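PDB 5WYD: probable enoyl-CoA hydratase/isomerase from Pseudomonas aeruginosa PAO1, which probably works as an enoyl-CoA hydratase/isomerase of the crotonase family, with a proposed part in making the diffusible signal factor DSF. Local coordinates for residues A[25-30]-A[203-208]; A[60-65]-A[210-215]; A[105-110]-A[225-230]; A[113-118]-A[198-203]; A[127-132]-A[188-193]. The protein carries 1 engineered substitution. All blocks are in the same frame, centred on the assembly; numbering follows the deposited sequence.

In the fold
Contacts 1, 2 and 4 all lie on the helix 200-211, which runs over neighbouring strands 27-32, 63-68 and 111-116 of the crotonase sheet. Contact 4 sits near its start, contact 1 in its middle and contact 2 at its end; the centres of contacts 1 and 2 are about 8 Å apart, those of contacts 2 and 4 about 17 Å. Contact 3, joining the ends of helices 88-106 and 216-226, lies across the chain's centre from contact 4, their centres about 22 Å apart. Contact 5 is nested in the chain loops closed by all the others and touches contacts 3 and 4. Contacts 2, 3 and 5 also meet a second subunit, so these parts of the core also border the subunit interface.

Contact 1. Residues A[25-30]-A[203-208]; sequences GHTALI and AALLLA
T27 meets A208 methyl to methyl: CG2 of T27 lies 3.4 Å from CB of A208, tighter than ordinary van der Waals contact between carbons. The hydroxyl arm of the same threonine leans on that methyl too, with OG1 of T27 3.6 Å from CB of A208. Both branches therefore straddle one small group. The threonine torsion brings this about: CG2 stands anti to the backbone N and OG1 beside it (chi1 -60°), which turns the fork toward the helix. One helical turn earlier, L205 adds a looser touch, its CD2 4.5 Å from CG2 of T27. L29, two residues further along the strand on the same face, comes near the helix without closing on it and also packs on E22 and H24 of the adjoining strand 19-24.

The small residues allow a close approach. The CA atoms of T27 and A208 are 6.5 Å apart, near for a helix lying on a sheet, and A208 reaches beyond T27 to A63, V65 and I113. A204, one turn back, lies on V65, A115 and I113 in the same manner. Within the helix A208 N bonds to A204 O at 2.7 Å. On its far flank L207 packs on C176 of a second subunit, while A28 faces the other side of the sheet and touches I61. The pair T27 and A208 is buried, and the contact between strand 27-32 and helix 200-211 rests on close-fitting methyl groups, consistent with shape rather than polar bonding setting the separation in this part of the crotonase core.

Contact 2. Residues A[60-65]-A[210-215]; sequences DIYALV and KVARQS
Y62 and A212 bring the approach to strand 63-68 against the C-terminal part of helix 200-211 and the turn that follows, part of the helix-on-sheet layer of the crotonase fold. Their CA atoms are 6.0 Å apart.

The apolar contact is made at the tyrosine's edge. CB of A212 lies near the ring plane, 4.1 Å from CD2 of Y62, so the methyl meets the rim rather than a face. The ring also stacks with H26. Beside it V211 sends CG1 over the backbone: with this branch anti to the backbone N (chi1 162°), CG1 of V211 rests 3.7 Å from the carbonyl O of Y62, while the valine also packs on V111 of the next strand and on C176 of a second subunit.

The polar interactions lie within 210-215. V211 to Q214 form a type I turn, closed by Q214 N to V211 O at 3.1 Å. S215 then takes up the N-cap position of helix 216-226, its OG bonding weakly to A218 N.

The carboxamide of Q214 folds back on the preceding turn and also donates to L175 O of the second subunit, tying this chain reversal into the subunit interface. Two donors grip the carbonyl O of K210 from opposite faces of its plane: R213 N at 2.9 Å, and Q214 NE2, also 2.9 Å away, with an N-H...O angle of 139° and 38° out of that plane.

Contact 3. Residues A[105-110]-A[225-230]; sequences LRDFRG and LIQGAR
R106 and Q227 stand where two helices of the crotonase fold give out, 88-106 and 216-226, and their CA atoms are 9.3 Å apart, so long side chains must bridge the gap. Q227 does so with its chain extended beyond CG, its NE2 making a weak hydrogen bond to R106 O (3.5 Å, 155°). The same carbonyl accepts a bond from K223 NZ. The other end of the carboxamide, OE1, has its main partner in K171 of a second subunit.

R230 comes past R106 in the opposite direction, the two guanidinium planes 24° apart. NH1 of R230 is modelled 3.0 Å from CD of R106, a spacing too short to be taken at face value. As modelled, the like charges also lie near each other, with NE of R106 4.3 Å from NH1 of R230. Each arginine has an acid at hand, which would be expected to ease the repulsion: R230 NH2 forms a salt bridge with E167 of the second subunit, and R106 pairs with its neighbour D107. N235 of a third subunit packs on both arginines, placing the contact where three chains meet.

The bend of R106 at chi3 (64°) turns its head back over D107: OD1 lies over the centre of the guanidinium face, 3.5 Å from NH1, a pairing by charge with no N-H aimed at the oxygen.

Contact 4. Residues A[113-118]-A[198-203]; sequences IAAING and GEARGA
A115 and A200 face each other where helix 200-211 begins against strand 111-116, one of the parallel strands of the crotonase core, with their CA atoms only 5.3 Å apart. The tight side is all methyl and main chain. CB of A115 sits 3.7 Å from the carbonyl O of A200 and 4.2 Å from its CB, resting on both the backbone and the methyl of that residue. Next to it the strand carbonyl of I116 faces the helix, though its side chain points away toward F74 and A140. A115 also packs on A204, one turn further along, and A200 on E137 of the next strand.

The outer side is much looser. R201 is exposed and extended (chi1 176°), its guanidinium carried away from the strand to E22, with which it makes a long, weak ion pair. G198, before the helix, is exposed as well. N117 turns the chain out of the strand and is tied to the neighbouring strand, ND2 bonding to G68 O.

Strand carbonyl and helix methyl complete the fit: I116 O lies 3.9 Å from CB of A200.

Contact 5. Residues A[127-132]-A[188-193]; sequences CALACD and IGLVEQ
L129 reaches from helix 123-130 to L190, in the loop between helix 182-188 and strand 193-195. Its CB is still 6.1 Å from CD1 of L190, and CG, anti to the carbonyl carbon and beside the backbone N (chi1 -67°), narrows the gap between L129 CG and L190 CD1 to 4.9 Å. Only one branch makes the contact. CD1, continuing the extended chain (chi2 176°), passes the loop leucine by, while CD2 turns to it and closes to 3.7 Å from CD1 of L190. The two leucines cross at about a right angle, and one methyl of each does the touching. Around them the side chain of L129 is packed by A160 and L164 of helix 157-176, and that of L190 by V165 of the same helix and by A185.

Just before L190, G189, with positive phi, ends helix 182-188 in a Schellman motif.

Further along both segments oxygens approach each other, D132 O lying 4.5 Å from OE1 of E192. The polar link between the segments runs through R134: it binds C131 O weakly through NH1 on one side, and on the other L190 O through NE and E192 OE2 in a salt bridge. The carboxylate of D132 instead pairs with K171 of a second subunit.

The direct contact is thus a small buried hydrophobic touch, while one arginine joins the two segments by polar bonds, and its positive charge would be expected to favour ionised E192.

Contact 1. Residues A[25-30]-A[203-208]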
# COMPACT_ATOMS: atom_id res chain seq x y z
N GLY A 25 27.05 -9.52 -30.24
CA GLY A 25 26.47 -8.20 -30.48
C GLY A 25 26.32 -7.47 -29.16
O GLY A 25 27.29 -7.31 -28.41
N HIS A 26 25.12 -6.96 -28.90
CA HIS A 26 24.79 -6.30 -27.65
C HIS A 26 24.16 -7.25 -26.65
O HIS A 26 23.68 -6.80 -25.62
CB HIS A 26 23.87 -5.11 -27.90
CG HIS A 26 24.52 -4.00 -28.66
ND1 HIS A 26 24.22 -3.72 -29.97
CD2 HIS A 26 25.39 -3.04 -28.26
CE1 HIS A 26 24.92 -2.67 -30.37
NE2 HIS A 26 25.63 -2.24 -29.34
N THR A 27 24.12 -8.53 -26.94
CA THR A 27 23.51 -9.50 -26.05
C THR A 27 24.62 -10.26 -25.34
O THR A 27 25.59 -10.69 -25.98
CB THR A 27 22.60 -10.43 -26.85
OG1 THR A 27 21.59 -9.64 -27.48
CG2 THR A 27 21.91 -11.47 -25.97
N ALA A 28 24.51 -10.38 -24.02
CA ALA A 28 25.49 -11.10 -23.23
C ALA A 28 24.92 -12.46 -22.82
O ALA A 28 23.85 -12.52 -22.20
CB ALA A 28 25.89 -10.31 -21.99
N LEU A 29 25.64 -13.53 -23.14
CA LEU A 29 25.22 -14.89 -22.87
C LEU A 29 25.93 -15.43 -21.64
O LEU A 29 27.16 -15.53 -21.61
CB LEU A 29 25.51 -15.81 -24.05
CG LEU A 29 25.33 -17.29 -23.70
CD1 LEU A 29 23.92 -17.63 -23.23
CD2 LEU A 29 25.74 -18.14 -24.89
N ILE A 30 25.13 -15.83 -20.66
CA ILE A 30 25.59 -16.39 -19.40
C ILE A 30 25.10 -17.82 -19.31
O ILE A 30 23.89 -18.06 -19.38
CB ILE A 30 25.07 -15.60 -18.21
CG1 ILE A 30 25.32 -14.13 -18.46
CG2 ILE A 30 25.70 -16.13 -16.96
CD1 ILE A 30 24.75 -13.24 -17.38
N ALA A 203 16.86 -19.54 -30.24
CA ALA A 203 15.68 -18.69 -30.22
C ALA A 203 15.87 -17.53 -29.25
O ALA A 203 15.55 -16.37 -29.58
CB ALA A 203 14.44 -19.50 -29.85
N ALA A 204 16.41 -17.81 -28.07
CA ALA A 204 16.62 -16.74 -27.10
C ALA A 204 17.57 -15.67 -27.63
O ALA A 204 17.33 -14.48 -27.46
CB ALA A 204 17.12 -17.33 -25.78
N LEU A 205 18.67 -16.09 -28.27
CA LEU A 205 19.60 -15.14 -28.85
C LEU A 205 18.93 -14.35 -29.96
O LEU A 205 19.15 -13.14 -30.09
CB LEU A 205 20.79 -15.88 -29.43
CG LEU A 205 21.63 -16.62 -28.41
CD1 LEU A 205 22.68 -17.45 -29.13
CD2 LEU A 205 22.28 -15.63 -27.51
N LEU A 206 18.15 -15.04 -30.78
CA LEU A 206 17.44 -14.35 -31.85
C LEU A 206 16.44 -13.38 -31.25
O LEU A 206 16.41 -12.21 -31.64
CB LEU A 206 16.80 -15.38 -32.79
CG LEU A 206 15.94 -14.95 -34.00
CD1 LEU A 206 14.52 -14.47 -33.71
CD2 LEU A 206 16.72 -13.81 -34.63
N LEU A 207 15.68 -13.82 -30.23
CA LEU A 207 14.74 -12.90 -29.60
C LEU A 207 15.50 -11.73 -28.99
O LEU A 207 15.10 -10.57 -29.15
CB LEU A 207 13.92 -13.61 -28.51
CG LEU A 207 12.73 -12.93 -27.80
CD1 LEU A 207 11.98 -13.92 -26.89
CD2 LEU A 207 13.01 -11.66 -27.04
N ALA A 208 16.63 -12.02 -28.36
CA ALA A 208 17.43 -10.99 -27.71
C ALA A 208 17.90 -9.96 -28.71
O ALA A 208 18.01 -8.77 -28.38
CB ALA A 208 18.62 -11.62 -26.99

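Contact 2. Residues A[60-65]-A[210-215]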
# COMPACT_ATOMS: atom_id res chain seq x y z
N ASP A 60 27.12 -1.40 -23.78
CA ASP A 60 27.20 -2.21 -24.98
C ASP A 60 26.28 -3.41 -24.93
O ASP A 60 26.31 -4.23 -25.83
CB ASP A 60 28.63 -2.69 -25.19
CG ASP A 60 28.88 -3.18 -26.59
OD1 ASP A 60 28.07 -2.83 -27.47
OD2 ASP A 60 29.88 -3.88 -26.80
N ILE A 61 25.62 -3.62 -23.82
CA ILE A 61 24.74 -4.77 -23.69
C ILE A 61 23.30 -4.32 -23.54
O ILE A 61 22.97 -3.58 -22.60
CB ILE A 61 25.16 -5.65 -22.52
CG1 ILE A 61 26.52 -6.20 -22.87
CG2 ILE A 61 24.11 -6.72 -22.37
CD1 ILE A 61 26.51 -6.96 -24.19
N TYR A 62 22.45 -4.77 -24.44
CA TYR A 62 21.05 -4.44 -24.35
C TYR A 62 20.18 -5.62 -23.98
O TYR A 62 19.03 -5.41 -23.59
CB TYR A 62 20.54 -3.84 -25.67
CG TYR A 62 21.43 -2.77 -26.23
CD1 TYR A 62 21.99 -1.81 -25.40
CD2 TYR A 62 21.64 -2.66 -27.59
CE1 TYR A 62 22.78 -0.81 -25.91
CE2 TYR A 62 22.43 -1.65 -28.11
CZ TYR A 62 23.00 -0.72 -27.26
OH TYR A 62 23.79 0.30 -27.75
N ALA A 63 20.69 -6.84 -24.08
CA ALA A 63 19.89 -8.01 -23.76
C ALA A 63 20.73 -9.02 -22.98
O ALA A 63 21.95 -8.96 -22.98
CB ALA A 63 19.31 -8.68 -25.01
N LEU A 64 20.04 -9.88 -22.23
CA LEU A 64 20.65 -10.96 -21.46
C LEU A 64 19.92 -12.27 -21.70
O LEU A 64 18.69 -12.29 -21.81
CB LEU A 64 20.66 -10.61 -19.98
CG LEU A 64 21.27 -11.50 -18.90
CD1 LEU A 64 21.41 -10.63 -17.67
CD2 LEU A 64 20.41 -12.70 -18.56
N VAL A 65 20.68 -13.36 -21.80
CA VAL A 65 20.15 -14.71 -21.95
C VAL A 65 20.85 -15.60 -20.94
O VAL A 65 22.05 -15.42 -20.68
CB VAL A 65 20.32 -15.24 -23.39
CG1 VAL A 65 19.84 -16.69 -23.52
CG2 VAL A 65 19.58 -14.34 -24.38
N LYS A 210 16.30 -8.84 -31.25
CA LYS A 210 15.21 -7.92 -31.60
C LYS A 210 15.13 -6.74 -30.64
O LYS A 210 14.76 -5.64 -31.04
CB LYS A 210 13.87 -8.67 -31.62
CG LYS A 210 13.74 -9.78 -32.66
CD LYS A 210 12.40 -10.49 -32.45
CE LYS A 210 12.17 -11.73 -33.31
NZ LYS A 210 12.57 -11.60 -34.74
N VAL A 211 15.46 -6.97 -29.37
CA VAL A 211 15.45 -5.93 -28.36
C VAL A 211 16.43 -4.84 -28.73
O VAL A 211 16.22 -3.66 -28.42
CB VAL A 211 15.82 -6.56 -27.01
CG1 VAL A 211 16.26 -5.48 -26.02
CG2 VAL A 211 14.71 -7.45 -26.54
N ALA A 212 17.53 -5.21 -29.39
CA ALA A 212 18.50 -4.21 -29.79
C ALA A 212 17.87 -3.17 -30.70
O ALA A 212 18.37 -2.03 -30.76
CB ALA A 212 19.70 -4.92 -30.45
N ARG A 213 16.74 -3.50 -31.34
CA ARG A 213 16.13 -2.64 -32.35
C ARG A 213 15.28 -1.54 -31.72
O ARG A 213 14.74 -0.68 -32.43
CB ARG A 213 15.26 -3.47 -33.28
CG ARG A 213 15.80 -4.76 -33.77
CD ARG A 213 14.78 -5.29 -34.75
NE ARG A 213 14.88 -4.64 -36.06
CZ ARG A 213 14.21 -3.56 -36.46
NH1 ARG A 213 14.40 -3.08 -37.68
NH2 ARG A 213 13.35 -2.96 -35.65
N GLN A 214 15.09 -1.59 -30.40
CA GLN A 214 14.43 -0.54 -29.66
C GLN A 214 15.46 0.26 -28.91
O GLN A 214 16.51 -0.26 -28.52
CB GLN A 214 13.45 -1.13 -28.67
CG GLN A 214 12.20 -1.72 -29.27
CD GLN A 214 12.56 -2.81 -30.24
OE1 GLN A 214 12.69 -2.54 -31.43
NE2 GLN A 214 12.77 -4.02 -29.75
N SER A 215 15.13 1.52 -28.65
CA SER A 215 16.07 2.44 -28.01
C SER A 215 16.61 1.95 -26.67
O SER A 215 15.82 1.73 -25.74
CB SER A 215 15.36 3.77 -27.78
OG SER A 215 16.17 4.60 -26.99

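Contact 3. Residues A[105-110]-A[225-230]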
# COMPACT_ATOMS: atom_id res chain seq x y z
N LEU A 105 19.17 -10.06 -10.87
CA LEU A 105 18.81 -10.45 -12.23
C LEU A 105 17.51 -9.79 -12.64
O LEU A 105 17.42 -9.19 -13.72
CB LEU A 105 18.68 -11.98 -12.28
CG LEU A 105 18.04 -12.60 -13.53
CD1 LEU A 105 18.85 -12.25 -14.77
CD2 LEU A 105 17.76 -14.13 -13.40
N ARG A 106 16.54 -9.81 -11.73
CA ARG A 106 15.25 -9.18 -11.96
C ARG A 106 15.42 -7.70 -12.22
O ARG A 106 14.59 -7.08 -12.90
CB ARG A 106 14.37 -9.42 -10.75
CG ARG A 106 13.12 -8.61 -10.74
CD ARG A 106 12.35 -8.85 -9.46
NE ARG A 106 13.06 -8.44 -8.26
CZ ARG A 106 12.86 -7.28 -7.66
NH1 ARG A 106 11.99 -6.43 -8.17
NH2 ARG A 106 13.54 -6.97 -6.56
N ASP A 107 16.42 -7.09 -11.62
CA ASP A 107 16.67 -5.68 -11.79
C ASP A 107 17.64 -5.36 -12.92
O ASP A 107 18.08 -4.21 -13.03
CB ASP A 107 17.17 -5.09 -10.48
CG ASP A 107 16.11 -5.06 -9.43
OD1 ASP A 107 14.93 -5.32 -9.76
OD2 ASP A 107 16.45 -4.79 -8.26
N PHE A 108 18.03 -6.34 -13.74
CA PHE A 108 18.92 -6.02 -14.85
C PHE A 108 18.24 -4.97 -15.72
O PHE A 108 17.07 -5.12 -16.07
CB PHE A 108 19.26 -7.28 -15.64
CG PHE A 108 19.96 -7.01 -16.93
CD1 PHE A 108 21.01 -6.13 -16.99
CD2 PHE A 108 19.61 -7.66 -18.09
CE1 PHE A 108 21.66 -5.86 -18.18
CE2 PHE A 108 20.26 -7.40 -19.28
CZ PHE A 108 21.28 -6.50 -19.32
N ARG A 109 18.97 -3.90 -16.06
CA ARG A 109 18.34 -2.82 -16.83
C ARG A 109 17.88 -3.30 -18.19
O ARG A 109 16.83 -2.86 -18.69
CB ARG A 109 19.28 -1.63 -16.97
CG ARG A 109 20.63 -1.91 -17.58
CD ARG A 109 21.38 -0.61 -17.71
NE ARG A 109 22.62 -0.80 -18.46
CZ ARG A 109 23.40 0.18 -18.87
NH1 ARG A 109 23.09 1.45 -18.64
NH2 ARG A 109 24.50 -0.11 -19.55
N GLY A 110 18.69 -4.12 -18.85
CA GLY A 110 18.30 -4.72 -20.11
C GLY A 110 17.36 -5.88 -19.91
O GLY A 110 17.10 -6.31 -18.79
N LEU A 225 8.89 0.39 -15.00
CA LEU A 225 7.47 0.71 -14.96
C LEU A 225 6.62 -0.54 -15.03
O LEU A 225 5.70 -0.73 -14.21
CB LEU A 225 7.11 1.61 -16.13
CG LEU A 225 7.74 2.99 -16.01
CD1 LEU A 225 7.31 3.90 -17.18
CD2 LEU A 225 7.34 3.58 -14.64
N ILE A 226 6.96 -1.46 -15.93
CA ILE A 226 6.19 -2.69 -16.03
C ILE A 226 6.23 -3.40 -14.70
O ILE A 226 5.21 -3.89 -14.22
CB ILE A 226 6.75 -3.58 -17.15
CG1 ILE A 226 6.70 -2.82 -18.49
CG2 ILE A 226 6.01 -4.92 -17.16
CD1 ILE A 226 7.27 -3.57 -19.65
N GLN A 227 7.37 -3.37 -14.04
CA GLN A 227 7.52 -4.06 -12.77
C GLN A 227 7.12 -3.20 -11.59
O GLN A 227 7.31 -3.62 -10.44
CB GLN A 227 8.96 -4.51 -12.61
CG GLN A 227 9.40 -5.43 -13.69
CD GLN A 227 10.80 -5.97 -13.47
OE1 GLN A 227 11.10 -7.08 -13.89
NE2 GLN A 227 11.63 -5.22 -12.77
N GLY A 228 6.54 -2.03 -11.84
CA GLY A 228 6.12 -1.18 -10.75
C GLY A 228 5.04 -1.79 -9.89
O GLY A 228 5.00 -1.57 -8.68
N ALA A 229 4.15 -2.58 -10.50
CA ALA A 229 3.03 -3.16 -9.77
C ALA A 229 3.53 -4.01 -8.62
O ALA A 229 2.83 -4.15 -7.61
CB ALA A 229 2.14 -3.98 -10.69
N ARG A 230 4.68 -4.65 -8.76
CA ARG A 230 5.19 -5.46 -7.66
C ARG A 230 5.45 -4.60 -6.43
O ARG A 230 5.24 -5.04 -5.30
CB ARG A 230 6.47 -6.20 -8.02
CG ARG A 230 6.43 -6.89 -9.32
CD ARG A 230 7.69 -7.66 -9.53
NE ARG A 230 7.66 -8.32 -10.83
CZ ARG A 230 8.55 -9.20 -11.25
NH1 ARG A 230 9.56 -9.55 -10.46
NH2 ARG A 230 8.45 -9.73 -12.45

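Contact 4. Residues A[113-118]-A[198-203]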
# COMPACT_ATOMS: atom_id res chain seq x y z
N ILE A 113 16.28 -12.89 -20.86
CA ILE A 113 15.50 -13.95 -21.48
C ILE A 113 16.02 -15.24 -20.88
O ILE A 113 17.23 -15.49 -20.88
CB ILE A 113 15.66 -13.95 -23.01
CG1 ILE A 113 15.40 -12.58 -23.61
CG2 ILE A 113 14.68 -14.91 -23.65
CD1 ILE A 113 15.69 -12.62 -25.04
N ALA A 114 15.10 -16.08 -20.40
CA ALA A 114 15.46 -17.35 -19.80
C ALA A 114 15.21 -18.44 -20.83
O ALA A 114 14.07 -18.65 -21.23
CB ALA A 114 14.61 -17.59 -18.57
N ALA A 115 16.27 -19.13 -21.23
CA ALA A 115 16.17 -20.21 -22.20
C ALA A 115 16.27 -21.54 -21.46
O ALA A 115 17.36 -21.96 -21.07
CB ALA A 115 17.29 -20.07 -23.23
N ILE A 116 15.16 -22.25 -21.40
CA ILE A 116 15.04 -23.48 -20.63
C ILE A 116 15.35 -24.65 -21.55
O ILE A 116 14.50 -25.12 -22.32
CB ILE A 116 13.65 -23.60 -20.01
CG1 ILE A 116 13.35 -22.35 -19.18
CG2 ILE A 116 13.58 -24.89 -19.18
CD1 ILE A 116 11.99 -22.34 -18.54
N ASN A 117 16.56 -25.16 -21.47
CA ASN A 117 16.93 -26.31 -22.27
C ASN A 117 16.83 -27.61 -21.49
O ASN A 117 16.93 -28.67 -22.10
CB ASN A 117 18.33 -26.11 -22.88
CG ASN A 117 19.40 -25.88 -21.84
OD1 ASN A 117 19.11 -25.60 -20.68
ND2 ASN A 117 20.66 -26.04 -22.25
N GLY A 118 16.62 -27.56 -20.18
CA GLY A 118 16.59 -28.76 -19.37
C GLY A 118 15.63 -28.67 -18.20
O GLY A 118 14.79 -27.77 -18.13
N GLY A 198 16.46 -28.25 -28.24
CA GLY A 198 17.75 -27.69 -28.61
C GLY A 198 17.72 -26.32 -29.25
O GLY A 198 18.79 -25.70 -29.41
N GLU A 199 16.53 -25.79 -29.56
CA GLU A 199 16.36 -24.50 -30.21
C GLU A 199 16.14 -23.38 -29.21
O GLU A 199 15.98 -22.23 -29.62
CB GLU A 199 15.19 -24.57 -31.22
CG GLU A 199 15.32 -25.54 -32.43
CD GLU A 199 14.01 -25.67 -33.25
OE1 GLU A 199 13.05 -24.93 -32.96
OE2 GLU A 199 13.91 -26.51 -34.17
N ALA A 200 16.11 -23.68 -27.90
CA ALA A 200 15.88 -22.64 -26.91
C ALA A 200 16.99 -21.60 -26.92
O ALA A 200 16.72 -20.40 -26.86
CB ALA A 200 15.73 -23.25 -25.51
N ARG A 201 18.26 -22.04 -26.96
CA ARG A 201 19.36 -21.09 -26.97
C ARG A 201 19.33 -20.22 -28.23
O ARG A 201 19.38 -18.98 -28.15
CB ARG A 201 20.70 -21.81 -26.88
CG ARG A 201 21.88 -20.84 -26.98
CD ARG A 201 23.17 -21.55 -27.32
NE ARG A 201 24.23 -20.61 -27.66
CZ ARG A 201 25.44 -20.99 -28.08
NH1 ARG A 201 26.35 -20.07 -28.37
NH2 ARG A 201 25.73 -22.28 -28.23
N GLY A 202 19.21 -20.83 -29.40
CA GLY A 202 19.20 -20.03 -30.61
C GLY A 202 18.05 -19.06 -30.60
O GLY A 202 18.24 -17.85 -30.81
N ALA A 203 16.86 -19.54 -30.24
CA ALA A 203 15.68 -18.69 -30.22
C ALA A 203 15.87 -17.53 -29.25
O ALA A 203 15.55 -16.37 -29.58
CB ALA A 203 14.44 -19.50 -29.85

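Contact 5. Residues A[127-132]-A[188-193]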
# COMPACT_ATOMS: atom_id res chain seq x y z
N CYS A 127 14.99 -18.96 -10.59
CA CYS A 127 15.89 -18.19 -11.42
C CYS A 127 15.20 -17.81 -12.72
O CYS A 127 15.29 -16.66 -13.16
CB CYS A 127 17.13 -19.00 -11.71
SG CYS A 127 18.09 -18.19 -12.98
N ALA A 128 14.47 -18.75 -13.32
CA ALA A 128 13.81 -18.44 -14.58
C ALA A 128 12.81 -17.33 -14.40
O ALA A 128 12.76 -16.38 -15.20
CB ALA A 128 13.11 -19.69 -15.11
N LEU A 129 12.06 -17.39 -13.30
CA LEU A 129 11.05 -16.38 -13.02
C LEU A 129 11.67 -14.99 -12.91
O LEU A 129 11.08 -14.00 -13.36
CB LEU A 129 10.33 -16.76 -11.73
CG LEU A 129 9.45 -18.03 -11.68
CD1 LEU A 129 8.90 -18.29 -10.28
CD2 LEU A 129 8.33 -17.88 -12.67
N ALA A 130 12.87 -14.91 -12.33
CA ALA A 130 13.59 -13.65 -12.16
C ALA A 130 13.86 -12.98 -13.50
O ALA A 130 14.16 -11.77 -13.53
CB ALA A 130 14.89 -13.89 -11.40
N CYS A 131 13.98 -13.79 -14.55
CA CYS A 131 14.13 -13.35 -15.94
C CYS A 131 12.83 -12.77 -16.47
O CYS A 131 11.73 -13.20 -16.09
CB CYS A 131 14.52 -14.52 -16.80
SG CYS A 131 15.89 -15.38 -16.11
N ASP A 132 12.95 -11.78 -17.36
CA ASP A 132 11.75 -11.17 -17.92
C ASP A 132 10.95 -12.13 -18.79
O ASP A 132 9.72 -12.20 -18.68
CB ASP A 132 12.10 -9.94 -18.75
CG ASP A 132 12.84 -8.92 -17.97
OD1 ASP A 132 12.55 -8.73 -16.77
OD2 ASP A 132 13.69 -8.27 -18.58
N ILE A 188 -0.79 -21.99 -19.06
CA ILE A 188 -1.02 -21.24 -17.84
C ILE A 188 -0.28 -19.91 -17.83
O ILE A 188 -0.49 -19.13 -16.91
CB ILE A 188 -0.64 -22.07 -16.61
CG1 ILE A 188 0.87 -22.29 -16.54
CG2 ILE A 188 -1.31 -23.41 -16.73
CD1 ILE A 188 1.34 -23.06 -15.29
N GLY A 189 0.54 -19.62 -18.84
CA GLY A 189 1.26 -18.36 -18.89
C GLY A 189 2.60 -18.35 -18.18
O GLY A 189 3.22 -17.28 -18.06
N LEU A 190 3.04 -19.50 -17.67
CA LEU A 190 4.37 -19.57 -17.06
C LEU A 190 5.47 -19.31 -18.08
O LEU A 190 6.46 -18.66 -17.76
CB LEU A 190 4.56 -20.93 -16.42
CG LEU A 190 5.97 -21.21 -15.94
CD1 LEU A 190 6.46 -20.13 -14.99
CD2 LEU A 190 5.94 -22.56 -15.24
N VAL A 191 5.32 -19.82 -19.30
CA VAL A 191 6.29 -19.61 -20.36
C VAL A 191 5.60 -18.88 -21.50
O VAL A 191 4.43 -19.15 -21.81
CB VAL A 191 6.93 -20.93 -20.82
CG1 VAL A 191 7.74 -21.53 -19.69
CG2 VAL A 191 5.89 -21.92 -21.30
N GLU A 192 6.27 -17.85 -22.01
CA GLU A 192 5.76 -17.10 -23.16
C GLU A 192 5.81 -17.90 -24.46
O GLU A 192 4.99 -17.68 -25.35
CB GLU A 192 6.49 -15.77 -23.32
CG GLU A 192 6.17 -14.82 -22.20
CD GLU A 192 6.67 -15.30 -20.88
OE1 GLU A 192 7.88 -15.65 -20.85
OE2 GLU A 192 5.87 -15.41 -19.91
N GLN A 193 6.85 -18.72 -24.66
CA GLN A 193 6.97 -19.50 -25.89
C GLN A 193 7.51 -20.91 -25.63
O GLN A 193 8.26 -21.14 -24.68
CB GLN A 193 7.87 -18.78 -26.91
CG GLN A 193 8.25 -19.63 -28.11
CD GLN A 193 9.18 -18.93 -29.04
OE1 GLN A 193 9.50 -17.76 -28.85
NE2 GLN A 193 9.67 -19.66 -30.05